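Local coordinates for protein diaminobutyrate-pyruvate transaminase and L-2,4-diaminobutyrate decarboxylase (PDB 2QMA) that probably decarboxylates L-2,4-diaminobutyrate with pyridoxal 5'-phosphate, this chain being the C-terminal decarboxylase domain of a longer enzyme that also carries a transaminase part, at residues Asp102-His106 with Ile454-Gly458; Leu175-Arg179 with Phe260-Gly264; Trp290-Ala296 with Ala316-Asp322. All blocks are in the same frame, centred on the assembly; numbering follows the deposited sequence.

All three contacts are largely buried. Contacts 2 and 3 share the seven-stranded mixed sheet of the decarboxylase domain, where strands 258-265 and 290-295 are neighbours, and their centres lie about 9 Å apart. Ala178 packs on Trp290 between them. Contact 1 is remote, its centre about 34 Å from that of contact 2 and 28 Å from that of contact 3. It joins two loops beside the C-terminal sheet. Contact 2 is apolar helix-on-sheet packing, contact 3 combines parallel strand pairing with buried polar side chains, and contact 1 is a short backbone bridge flanked by apolar side chains, with a water bridge at one end and a histidine bonded to the second subunit at the other.

Contact 1: Asp102-His106 with Ile454-Gly458; sequences DCIAH and IAVLG
Cys103 and Val456 form a single backbone bridge between two loops whose end-to-end directions differ by 23°. Val456 N donates to Asp102 O at 2.9 Å with an angle of 162° at the hydrogen. In return, Ile104 N donates to Val456 O at 3.0 Å. The side chain of Val456 points at the other loop. Its CG1, anti to the backbone N (chi1 -178°), touches Ala105 CB at 3.7 Å, and its CB packs against Cys103 SG. Ala105 CB presses on the backbone, 3.3 Å from Leu457 C, and also sits over the centre of one face of the His106 ring. Elsewhere, Ile104 CG2 meets Leu457 CD2 at 3.8 Å, the two chains crossing obliquely. Both also touch Phe470 of strand 465-471. At the other end, a water donates to Asp102 OD2 at 2.6 Å and to Ile454 O at 2.7 Å. Lys488 makes only a long, weak ion pair with Asp102 OD2. His106 NE2 is hydrogen-bonded to Asp133 OD2 of the second subunit. The His106 side chain is about 8 Å from that of Lys325, the predicted cofactor lysine. The chemistry is thus mainly that of a single beta bridge with two backbone hydrogen bonds. It ties the loop ahead of helix 113-125 to the loop that leads into strand 458-462, and the water spends both protons on bridging a carboxylate to a peptide oxygen.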
ATOM      1  N   ASP A 102      16.023  -6.034  22.054  1.00 14.90           N
ATOM      2  CA  ASP A 102      16.563  -4.682  22.259  1.00 15.44           C
ATOM      3  C   ASP A 102      16.154  -3.744  21.118  1.00 15.74           C
ATOM      4  O   ASP A 102      16.528  -2.590  21.078  1.00 15.53           O
ATOM      5  CB  ASP A 102      18.094  -4.744  22.473  1.00 15.50           C
ATOM      6  CG  ASP A 102      18.473  -5.462  23.771  1.00 16.38           C
ATOM      7  OD1 ASP A 102      17.707  -5.364  24.762  1.00 21.50           O
ATOM      8  OD2 ASP A 102      19.545  -6.117  23.784  1.00 17.03           O
ATOM      9  N   CYS A 103      15.320  -4.259  20.222  1.00 16.31           N
ATOM     10  CA  CYS A 103      14.625  -3.421  19.240  1.00 15.81           C
ATOM     11  C   CYS A 103      13.244  -3.024  19.794  1.00 15.28           C
ATOM     12  O   CYS A 103      12.317  -3.827  19.807  1.00 15.00           O
ATOM     13  CB  CYS A 103      14.505  -4.161  17.924  1.00 15.87           C
ATOM     14  SG  CYS A 103      13.867  -3.073  16.610  1.00 18.83           S
ATOM     15  N   ILE A 104      13.115  -1.786  20.281  1.00 15.45           N
ATOM     16  CA  ILE A 104      12.032  -1.470  21.208  1.00 16.27           C
ATOM     17  C   ILE A 104      11.665   0.007  21.193  1.00 16.25           C
ATOM     18  O   ILE A 104      11.283   0.558  22.232  1.00 17.97           O
ATOM     19  CB  ILE A 104      12.417  -1.939  22.676  1.00 16.68           C
ATOM     20  CG1 ILE A 104      11.162  -2.168  23.515  1.00 16.28           C
ATOM     21  CG2 ILE A 104      13.381  -0.975  23.328  1.00 16.81           C
ATOM     22  CD1 ILE A 104      11.351  -2.991  24.837  1.00 16.43           C
ATOM     23  N   ALA A 105      11.777   0.649  20.020  1.00 16.82           N
ATOM     24  CA  ALA A 105      11.639   2.093  19.903  1.00 16.01           C
ATOM     25  C   ALA A 105      10.219   2.564  19.523  1.00 16.40           C
ATOM     26  O   ALA A 105       9.674   3.480  20.158  1.00 16.76           O
ATOM     27  CB  ALA A 105      12.619   2.624  18.865  1.00 17.09           C
ATOM     28  N   HIS A 106       9.668   1.954  18.472  1.00 16.43           N
ATOM     29  CA  HIS A 106       8.550   2.527  17.692  1.00 17.62           C
ATOM     30  C   HIS A 106       7.413   1.542  17.532  1.00 18.16           C
ATOM     31  O   HIS A 106       7.513   0.372  17.945  1.00 17.54           O
ATOM     32  CB  HIS A 106       9.048   2.874  16.270  1.00 17.28           C
ATOM     33  CG  HIS A 106      10.299   3.699  16.245  1.00 18.69           C
ATOM     34  ND1 HIS A 106      10.392   4.928  16.862  1.00 17.99           N
ATOM     35  CD2 HIS A 106      11.493   3.488  15.648  1.00 19.52           C
ATOM     36  CE1 HIS A 106      11.596   5.429  16.665  1.00 20.92           C
ATOM     37  NE2 HIS A 106      12.290   4.569  15.943  1.00 20.00           N
ATOM     38  N   ILE A 454      23.358  -1.782  19.607  1.00 20.05           N
ATOM     39  CA  ILE A 454      23.124  -2.279  20.955  1.00 19.20           C
ATOM     40  C   ILE A 454      21.620  -2.263  21.254  1.00 17.63           C
ATOM     41  O   ILE A 454      21.079  -3.196  21.812  1.00 17.28           O
ATOM     42  CB  ILE A 454      23.807  -1.362  21.971  1.00 18.52           C
ATOM     43  CG1 ILE A 454      25.328  -1.440  21.811  1.00 20.13           C
ATOM     44  CG2 ILE A 454      23.381  -1.736  23.414  1.00 21.51           C
ATOM     45  CD1 ILE A 454      26.026  -0.215  22.478  1.00 19.68           C
ATOM     46  N   ALA A 455      20.965  -1.179  20.869  1.00 17.10           N
ATOM     47  CA  ALA A 455      19.540  -1.033  21.113  1.00 17.09           C
ATOM     48  C   ALA A 455      18.951   0.001  20.161  1.00 17.76           C
ATOM     49  O   ALA A 455      19.612   0.999  19.796  1.00 16.41           O
ATOM     50  CB  ALA A 455      19.255  -0.637  22.566  1.00 16.67           C
ATOM     51  N   VAL A 456      17.705  -0.271  19.782  1.00 18.28           N
ATOM     52  CA  VAL A 456      16.879   0.655  19.012  1.00 19.05           C
ATOM     53  C   VAL A 456      15.867   1.288  19.975  1.00 19.29           C
ATOM     54  O   VAL A 456      14.901   0.641  20.411  1.00 19.75           O
ATOM     55  CB  VAL A 456      16.182  -0.015  17.799  1.00 18.56           C
ATOM     56  CG1 VAL A 456      15.370   1.058  17.019  1.00 21.00           C
ATOM     57  CG2 VAL A 456      17.246  -0.694  16.860  1.00 19.09           C
ATOM     58  N   LEU A 457      16.117   2.548  20.323  1.00 18.64           N
ATOM     59  CA  LEU A 457      15.351   3.247  21.350  1.00 20.32           C
ATOM     60  C   LEU A 457      14.636   4.442  20.745  1.00 20.65           C
ATOM     61  O   LEU A 457      15.134   5.043  19.799  1.00 20.42           O
ATOM     62  CB  LEU A 457      16.278   3.769  22.446  1.00 20.38           C
ATOM     63  CG  LEU A 457      17.049   2.692  23.201  1.00 20.27           C
ATOM     64  CD1 LEU A 457      18.025   3.314  24.192  1.00 22.96           C
ATOM     65  CD2 LEU A 457      16.064   1.693  23.867  1.00 18.63           C
ATOM     66  N   GLY A 458      13.478   4.779  21.294  1.00 22.02           N
ATOM     67  CA  GLY A 458      12.729   5.961  20.815  1.00 23.37           C
ATOM     68  C   GLY A 458      13.267   7.218  21.498  1.00 25.00           C
ATOM     69  O   GLY A 458      13.904   7.131  22.541  1.00 24.18           O
TER
HETATM   70  O   HOH W   1      21.508  -5.833  22.114  1.00 36.08           O

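Contact 2: Leu175-Arg179 with Phe260-Gly264; sequences LMLAR and FAIVG
The Phe260 ring turns an edge to the helix. Ala178 C and Leu175 O lie at that edge, near the ring plane, and Ala178 C is 3.6 Å from Phe260 CE1. Arg179 N approaches CE1 obliquely at 3.5 Å, but it is bonded to Leu175 O within the helix. One face of the ring carries Ala261 CB, offset toward the rim. The guanidinium of Arg179 has CG of Met176, a selenomethionine, over one face. Phe260 CG sits between its backbone N and carbonyl carbon (chi1 74°), which sends the ring up to the turn of Ala178 and Arg179. Ala178 CB points at the strand and touches both Phe260 CE1 at 3.8 Å and Ala261 CB at 4.0 Å. One turn earlier, Leu175 CD2 meets Val263 CG2 at 3.8 Å, the two chains crossing at about a right angle. No hydrogen bond links the segments: this is apolar helix-on-sheet packing in the alpha/beta large domain characteristic of fold-type I pyridoxal-phosphate enzymes. Arg179 turns from the strand: its NH1 binds Met222 O and also Trp221 O of the second subunit, so this helix also serves the dimer interface. The axes of helix segment 175-179 and strand segment 260-264 come within 8.5 Å, at 159°. The strand lies between strands 203-208 and 290-295. Phe260 packs on Leu203 and Ile205 of the first, while Ala178 reaches Trp290 of the second.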
ATOM      1  N   LEU A 175     -11.079  11.337   7.283  1.00  7.63           N
ATOM      2  CA  LEU A 175     -11.260  12.784   7.277  1.00  8.03           C
ATOM      3  C   LEU A 175     -11.715  13.338   5.932  1.00  8.74           C
ATOM      4  O   LEU A 175     -12.440  14.337   5.893  1.00  9.54           O
ATOM      5  CB  LEU A 175      -9.982  13.487   7.747  1.00  8.71           C
ATOM      6  CG  LEU A 175      -9.635  13.216   9.222  1.00  8.61           C
ATOM      7  CD1 LEU A 175      -8.219  13.695   9.523  1.00 11.85           C
ATOM      8  CD2 LEU A 175     -10.603  13.871  10.186  1.00 13.01           C
HETATM    9  N   MSE A 176     -11.279  12.729   4.836  1.00  8.71           N
HETATM   10  CA  MSE A 176     -11.843  13.093   3.525  1.00 10.36           C
HETATM   11  C   MSE A 176     -13.341  12.767   3.466  1.00  9.33           C
HETATM   12  O   MSE A 176     -14.126  13.545   2.934  1.00  9.70           O
HETATM   13  CB  MSE A 176     -11.176  12.348   2.368  1.00 10.14           C
HETATM   14  CG  MSE A 176     -11.537  12.992   1.034  1.00 12.87           C
HETATM   15 SE   MSE A 176     -10.703  11.950  -0.351  0.70 20.23          SE
HETATM   16  CE  MSE A 176      -8.947  12.261   0.341  1.00 20.73           C
ATOM     17  N   LEU A 177     -13.750  11.612   3.992  1.00  8.80           N
ATOM     18  CA  LEU A 177     -15.212  11.315   4.039  1.00  8.51           C
ATOM     19  C   LEU A 177     -15.921  12.407   4.827  1.00  7.98           C
ATOM     20  O   LEU A 177     -16.968  12.895   4.414  1.00  7.61           O
ATOM     21  CB  LEU A 177     -15.545   9.929   4.610  1.00  8.44           C
ATOM     22  CG  LEU A 177     -15.086   8.784   3.694  1.00 10.35           C
ATOM     23  CD1 LEU A 177     -15.259   7.463   4.464  1.00  8.63           C
ATOM     24  CD2 LEU A 177     -15.834   8.798   2.367  1.00 11.04           C
ATOM     25  N   ALA A 178     -15.315  12.818   5.934  1.00  7.74           N
ATOM     26  CA  ALA A 178     -15.917  13.877   6.781  1.00  9.46           C
ATOM     27  C   ALA A 178     -16.053  15.186   6.006  1.00  9.79           C
ATOM     28  O   ALA A 178     -17.053  15.852   6.125  1.00  9.57           O
ATOM     29  CB  ALA A 178     -15.093  14.081   8.045  1.00  9.62           C
ATOM     30  N   ARG A 179     -15.016  15.517   5.249  1.00 10.24           N
ATOM     31  CA  ARG A 179     -14.962  16.722   4.436  1.00 10.29           C
ATOM     32  C   ARG A 179     -16.147  16.728   3.446  1.00 10.10           C
ATOM     33  O   ARG A 179     -16.907  17.683   3.417  1.00 11.78           O
ATOM     34  CB  ARG A 179     -13.593  16.829   3.719  1.00 10.48           C
ATOM     35  CG  ARG A 179     -13.527  18.031   2.752  1.00  8.95           C
ATOM     36  CD  ARG A 179     -12.407  17.788   1.684  1.00 12.50           C
ATOM     37  NE  ARG A 179     -12.765  16.748   0.697  1.00 10.36           N
ATOM     38  CZ  ARG A 179     -12.004  16.367  -0.332  1.00  9.66           C
ATOM     39  NH1 ARG A 179     -10.810  16.956  -0.560  1.00  9.52           N
ATOM     40  NH2 ARG A 179     -12.438  15.419  -1.183  1.00  8.95           N
ATOM     41  N   PHE A 260     -16.192  20.700  11.816  1.00 10.37           N
ATOM     42  CA  PHE A 260     -17.001  19.648  11.186  1.00 10.39           C
ATOM     43  C   PHE A 260     -16.528  18.245  11.522  1.00  9.03           C
ATOM     44  O   PHE A 260     -17.228  17.258  11.259  1.00  8.49           O
ATOM     45  CB  PHE A 260     -16.987  19.819   9.646  1.00 10.36           C
ATOM     46  CG  PHE A 260     -15.682  19.422   8.977  1.00 10.18           C
ATOM     47  CD1 PHE A 260     -15.519  18.144   8.437  1.00  9.54           C
ATOM     48  CD2 PHE A 260     -14.628  20.316   8.901  1.00 11.44           C
ATOM     49  CE1 PHE A 260     -14.302  17.769   7.791  1.00 11.06           C
ATOM     50  CE2 PHE A 260     -13.427  19.970   8.300  1.00 10.96           C
ATOM     51  CZ  PHE A 260     -13.259  18.685   7.723  1.00 10.29           C
ATOM     52  N   ALA A 261     -15.302  18.143  12.049  1.00  9.38           N
ATOM     53  CA  ALA A 261     -14.789  16.838  12.411  1.00  8.27           C
ATOM     54  C   ALA A 261     -13.915  16.922  13.643  1.00  9.12           C
ATOM     55  O   ALA A 261     -13.223  17.927  13.859  1.00  8.27           O
ATOM     56  CB  ALA A 261     -13.929  16.223  11.260  1.00 10.07           C
ATOM     57  N   ILE A 262     -13.860  15.807  14.354  1.00  7.48           N
ATOM     58  CA  ILE A 262     -13.036  15.796  15.590  1.00  7.81           C
ATOM     59  C   ILE A 262     -12.307  14.476  15.640  1.00  8.65           C
ATOM     60  O   ILE A 262     -12.922  13.433  15.421  1.00  9.62           O
ATOM     61  CB  ILE A 262     -13.896  16.030  16.894  1.00  8.46           C
ATOM     62  CG1 ILE A 262     -12.942  16.090  18.108  1.00  6.44           C
ATOM     63  CG2 ILE A 262     -14.976  14.967  17.059  1.00  8.50           C
ATOM     64  CD1 ILE A 262     -13.522  16.887  19.331  1.00  8.97           C
ATOM     65  N   VAL A 263     -11.008  14.509  15.950  1.00  8.76           N
ATOM     66  CA  VAL A 263     -10.267  13.283  16.004  1.00  9.60           C
ATOM     67  C   VAL A 263     -10.070  12.840  17.464  1.00 11.17           C
ATOM     68  O   VAL A 263      -9.455  13.579  18.266  1.00  9.70           O
ATOM     69  CB  VAL A 263      -8.908  13.397  15.250  1.00 11.41           C
ATOM     70  CG1 VAL A 263      -8.093  12.132  15.406  1.00 10.21           C
ATOM     71  CG2 VAL A 263      -9.158  13.692  13.744  1.00 10.59           C
ATOM     72  N   GLY A 264     -10.585  11.650  17.794  1.00  8.95           N
ATOM     73  CA  GLY A 264     -10.285  11.036  19.095  1.00  9.95           C
ATOM     74  C   GLY A 264      -9.133  10.061  18.925  1.00 10.61           C
ATOM     75  O   GLY A 264      -9.194   9.198  18.055  1.00 11.29           O
TER

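Contact 3: Trp290-Ala296 with Ala316-Asp322; sequences WMHVDGA and AHSISVD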
ATOM      1  N   TRP A 290     -18.464  14.988  12.574  1.00 10.43           N
ATOM      2  CA  TRP A 290     -17.957  13.624  12.340  1.00 11.25           C
ATOM      3  C   TRP A 290     -16.824  13.300  13.339  1.00 10.72           C
ATOM      4  O   TRP A 290     -15.807  14.001  13.362  1.00 10.71           O
ATOM      5  CB  TRP A 290     -17.358  13.653  10.939  1.00 10.73           C
ATOM      6  CG  TRP A 290     -16.855  12.387  10.428  1.00 12.51           C
ATOM      7  CD1 TRP A 290     -15.703  11.711  10.827  1.00 11.50           C
ATOM      8  CD2 TRP A 290     -17.418  11.623   9.351  1.00 11.27           C
ATOM      9  NE1 TRP A 290     -15.565  10.560  10.080  1.00 12.64           N
ATOM     10  CE2 TRP A 290     -16.584  10.486   9.163  1.00 13.55           C
ATOM     11  CE3 TRP A 290     -18.555  11.778   8.542  1.00 13.32           C
ATOM     12  CZ2 TRP A 290     -16.866   9.487   8.206  1.00 12.54           C
ATOM     13  CZ3 TRP A 290     -18.821  10.813   7.593  1.00 14.25           C
ATOM     14  CH2 TRP A 290     -17.992   9.677   7.432  1.00 14.96           C
HETATM   15  N   MSE A 291     -16.972  12.225  14.118  1.00  9.92           N
HETATM   16  CA  MSE A 291     -15.902  11.793  14.983  1.00 11.07           C
HETATM   17  C   MSE A 291     -15.170  10.688  14.276  1.00 10.94           C
HETATM   18  O   MSE A 291     -15.760   9.644  13.937  1.00 11.99           O
HETATM   19  CB  MSE A 291     -16.363  11.274  16.344  1.00 10.63           C
HETATM   20  CG  MSE A 291     -15.066  10.703  17.119  1.00 12.02           C
HETATM   21 SE   MSE A 291     -15.472  10.124  18.937  0.70 15.39          SE
HETATM   22  CE  MSE A 291     -16.475   8.508  18.577  1.00 11.49           C
ATOM     23  N   HIS A 292     -13.894  10.935  14.066  1.00  8.60           N
ATOM     24  CA  HIS A 292     -12.986   9.937  13.502  1.00  8.90           C
ATOM     25  C   HIS A 292     -12.125   9.441  14.654  1.00  8.93           C
ATOM     26  O   HIS A 292     -11.478  10.253  15.353  1.00 10.87           O
ATOM     27  CB  HIS A 292     -12.133  10.513  12.333  1.00  7.88           C
ATOM     28  CG  HIS A 292     -11.047   9.563  11.898  1.00  9.35           C
ATOM     29  ND1 HIS A 292     -11.299   8.424  11.161  1.00 10.16           N
ATOM     30  CD2 HIS A 292      -9.707   9.558  12.150  1.00 11.72           C
ATOM     31  CE1 HIS A 292     -10.173   7.755  10.979  1.00 10.47           C
ATOM     32  NE2 HIS A 292      -9.184   8.438  11.532  1.00 10.95           N
ATOM     33  N   VAL A 293     -12.088   8.119  14.852  1.00  7.90           N
ATOM     34  CA  VAL A 293     -11.229   7.548  15.917  1.00  8.84           C
ATOM     35  C   VAL A 293      -9.918   7.047  15.304  1.00  9.24           C
ATOM     36  O   VAL A 293      -9.933   6.146  14.472  1.00  9.09           O
ATOM     37  CB  VAL A 293     -11.919   6.429  16.732  1.00  8.94           C
ATOM     38  CG1 VAL A 293     -10.843   5.784  17.706  1.00  9.98           C
ATOM     39  CG2 VAL A 293     -13.125   6.982  17.504  1.00  7.94           C
ATOM     40  N   ASP A 294      -8.786   7.640  15.686  1.00 11.08           N
ATOM     41  CA  ASP A 294      -7.519   7.115  15.228  1.00 12.09           C
ATOM     42  C   ASP A 294      -7.085   5.992  16.204  1.00 12.81           C
ATOM     43  O   ASP A 294      -6.439   6.242  17.256  1.00 12.48           O
ATOM     44  CB  ASP A 294      -6.462   8.229  15.115  1.00 14.04           C
ATOM     45  CG  ASP A 294      -5.085   7.714  14.611  1.00 17.39           C
ATOM     46  OD1 ASP A 294      -4.917   6.488  14.407  1.00 14.64           O
ATOM     47  OD2 ASP A 294      -4.158   8.553  14.447  1.00 20.42           O
ATOM     48  N   GLY A 295      -7.407   4.750  15.864  1.00 12.76           N
ATOM     49  CA  GLY A 295      -6.993   3.682  16.756  1.00 12.45           C
ATOM     50  C   GLY A 295      -5.843   2.873  16.243  1.00 13.80           C
ATOM     51  O   GLY A 295      -5.761   1.695  16.563  1.00 14.21           O
ATOM     52  N   ALA A 296      -4.960   3.512  15.472  1.00 15.02           N
ATOM     53  CA  ALA A 296      -3.835   2.824  14.833  1.00 15.86           C
ATOM     54  C   ALA A 296      -3.040   2.040  15.885  1.00 16.33           C
ATOM     55  O   ALA A 296      -2.766   0.862  15.668  1.00 17.03           O
ATOM     56  CB  ALA A 296      -2.957   3.802  14.009  1.00 15.51           C
ATOM     57  N   ALA A 316     -18.317   6.021  16.761  1.00 12.30           N
ATOM     58  CA  ALA A 316     -17.513   6.785  15.782  1.00 12.09           C
ATOM     59  C   ALA A 316     -18.176   6.805  14.422  1.00 11.95           C
ATOM     60  O   ALA A 316     -18.785   5.807  13.990  1.00 13.33           O
ATOM     61  CB  ALA A 316     -16.127   6.170  15.647  1.00 11.35           C
ATOM     62  N   HIS A 317     -18.021   7.910  13.710  1.00 11.59           N
ATOM     63  CA  HIS A 317     -18.378   7.885  12.293  1.00 12.58           C
ATOM     64  C   HIS A 317     -17.391   7.041  11.505  1.00 12.61           C
ATOM     65  O   HIS A 317     -17.790   6.361  10.547  1.00 12.58           O
ATOM     66  CB  HIS A 317     -18.412   9.274  11.665  1.00 12.73           C
ATOM     67  CG  HIS A 317     -19.545  10.137  12.136  1.00 16.22           C
ATOM     68  ND1 HIS A 317     -19.618  10.628  13.424  1.00 14.09           N
ATOM     69  CD2 HIS A 317     -20.638  10.602  11.485  1.00 16.30           C
ATOM     70  CE1 HIS A 317     -20.713  11.367  13.541  1.00 17.80           C
ATOM     71  NE2 HIS A 317     -21.350  11.368  12.377  1.00 16.64           N
ATOM     72  N   SER A 318     -16.093   7.141  11.873  1.00 12.00           N
ATOM     73  CA  SER A 318     -15.072   6.329  11.213  1.00 11.91           C
ATOM     74  C   SER A 318     -14.002   5.933  12.217  1.00 12.08           C
ATOM     75  O   SER A 318     -13.778   6.665  13.198  1.00 11.95           O
ATOM     76  CB  SER A 318     -14.453   7.094  10.037  1.00 11.09           C
ATOM     77  OG  SER A 318     -13.904   8.353  10.434  1.00 13.68           O
ATOM     78  N   ILE A 319     -13.356   4.788  11.965  1.00 12.28           N
ATOM     79  CA  ILE A 319     -12.311   4.265  12.828  1.00 11.81           C
ATOM     80  C   ILE A 319     -11.188   3.711  11.973  1.00 13.14           C
ATOM     81  O   ILE A 319     -11.423   2.872  11.088  1.00 13.47           O
ATOM     82  CB  ILE A 319     -12.803   3.111  13.684  1.00 11.35           C
ATOM     83  CG1 ILE A 319     -14.021   3.522  14.571  1.00 10.56           C
ATOM     84  CG2 ILE A 319     -11.656   2.508  14.531  1.00  8.82           C
ATOM     85  CD1 ILE A 319     -14.773   2.327  15.086  1.00 14.68           C
ATOM     86  N   SER A 320      -9.972   4.182  12.236  1.00 13.84           N
ATOM     87  CA  SER A 320      -8.829   3.514  11.638  1.00 16.24           C
ATOM     88  C   SER A 320      -8.163   2.502  12.599  1.00 15.28           C
ATOM     89  O   SER A 320      -8.033   2.720  13.806  1.00 13.27           O
ATOM     90  CB  SER A 320      -7.881   4.439  10.945  1.00 18.93           C
ATOM     91  OG  SER A 320      -7.322   5.387  11.781  1.00 24.31           O
ATOM     92  N   VAL A 321      -7.837   1.356  12.030  1.00 16.57           N
ATOM     93  CA  VAL A 321      -7.310   0.191  12.747  1.00 19.36           C
ATOM     94  C   VAL A 321      -6.021  -0.200  11.986  1.00 19.77           C
ATOM     95  O   VAL A 321      -6.056  -0.375  10.769  1.00 19.61           O
ATOM     96  CB  VAL A 321      -8.307  -1.029  12.708  1.00 20.97           C
ATOM     97  CG1 VAL A 321      -7.738  -2.182  13.538  1.00 23.85           C
ATOM     98  CG2 VAL A 321      -9.710  -0.649  13.162  1.00 21.62           C
ATOM     99  N   ASP A 322      -4.890  -0.240  12.686  1.00 19.05           N
ATOM    100  CA  ASP A 322      -3.631  -0.680  12.077  1.00 21.19           C
ATOM    101  C   ASP A 322      -3.227  -2.029  12.596  1.00 20.54           C
ATOM    102  O   ASP A 322      -2.768  -2.113  13.728  1.00 20.78           O
ATOM    103  CB  ASP A 322      -2.504   0.298  12.387  1.00 21.53           C
ATOM    104  CG  ASP A 322      -2.040   1.027  11.178  1.00 26.79           C
ATOM    105  OD1 ASP A 322      -2.670   0.809  10.117  1.00 33.23           O
ATOM    106  OD2 ASP A 322      -1.074   1.829  11.285  1.00 26.38           O
TER
HETATM  107  O   HOH W   2      -4.493   5.725  11.959  1.00 39.52           O
HETATM  108  O   HOH W   3      -5.513  -0.564  15.765  1.00 35.32           O
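Trp290 and His317 lie against each other where strand 290-295 begins and just before strand 318-322. The five-membered ring of Trp290 and the imidazole of His317 form an offset stack, centroids 4.8 Å apart and planes at 28°. Two CH-pi contacts accompany the stack. His317 CB stands over the Trp290 five-membered ring, 3.3 Å from its centroid, and Trp290 CA lies over a face of the His317 ring. Ser318 OG takes the edge of the indole. Trp290 NE1 donates to it at 2.8 Å, almost in the ring plane and with an angle of 164° at the hydrogen. The same oxygen meets His292 ND1 at 2.7 Å, a bond in which either could donate. Ser318 OG occupies the position between the backbone N and carbonyl carbon (chi1 56°), which sets it between both rings. Away from these groups, Val293 CG2 touches Ala316 CB at 3.6 Å. The backbones pair in parallel register: Val293 N donates to Ser318 O at 2.8 Å, and Ser320 N to Val293 O at 3.0 Å. Further along, Asp294 OD1 accepts from Ala296 N, an Asx turn. One water bridges Asp294 OD1 and Ser320 OG, and Asn171 bonds Ser320 OG, His292 NE2 and Asp294 OD2. Asp322 makes a salt bridge to Lys325, the predicted cofactor lysine, which carries no cofactor here. Asp294 probably matches the aspartate that faces the pyridine nitrogen in fold-type I relatives. The buried polar groups of His292, Asp294, Ser318 and Ser320 therefore form one bonded network, joined through Asn171 of helix 167-187, running toward the probable cofactor site.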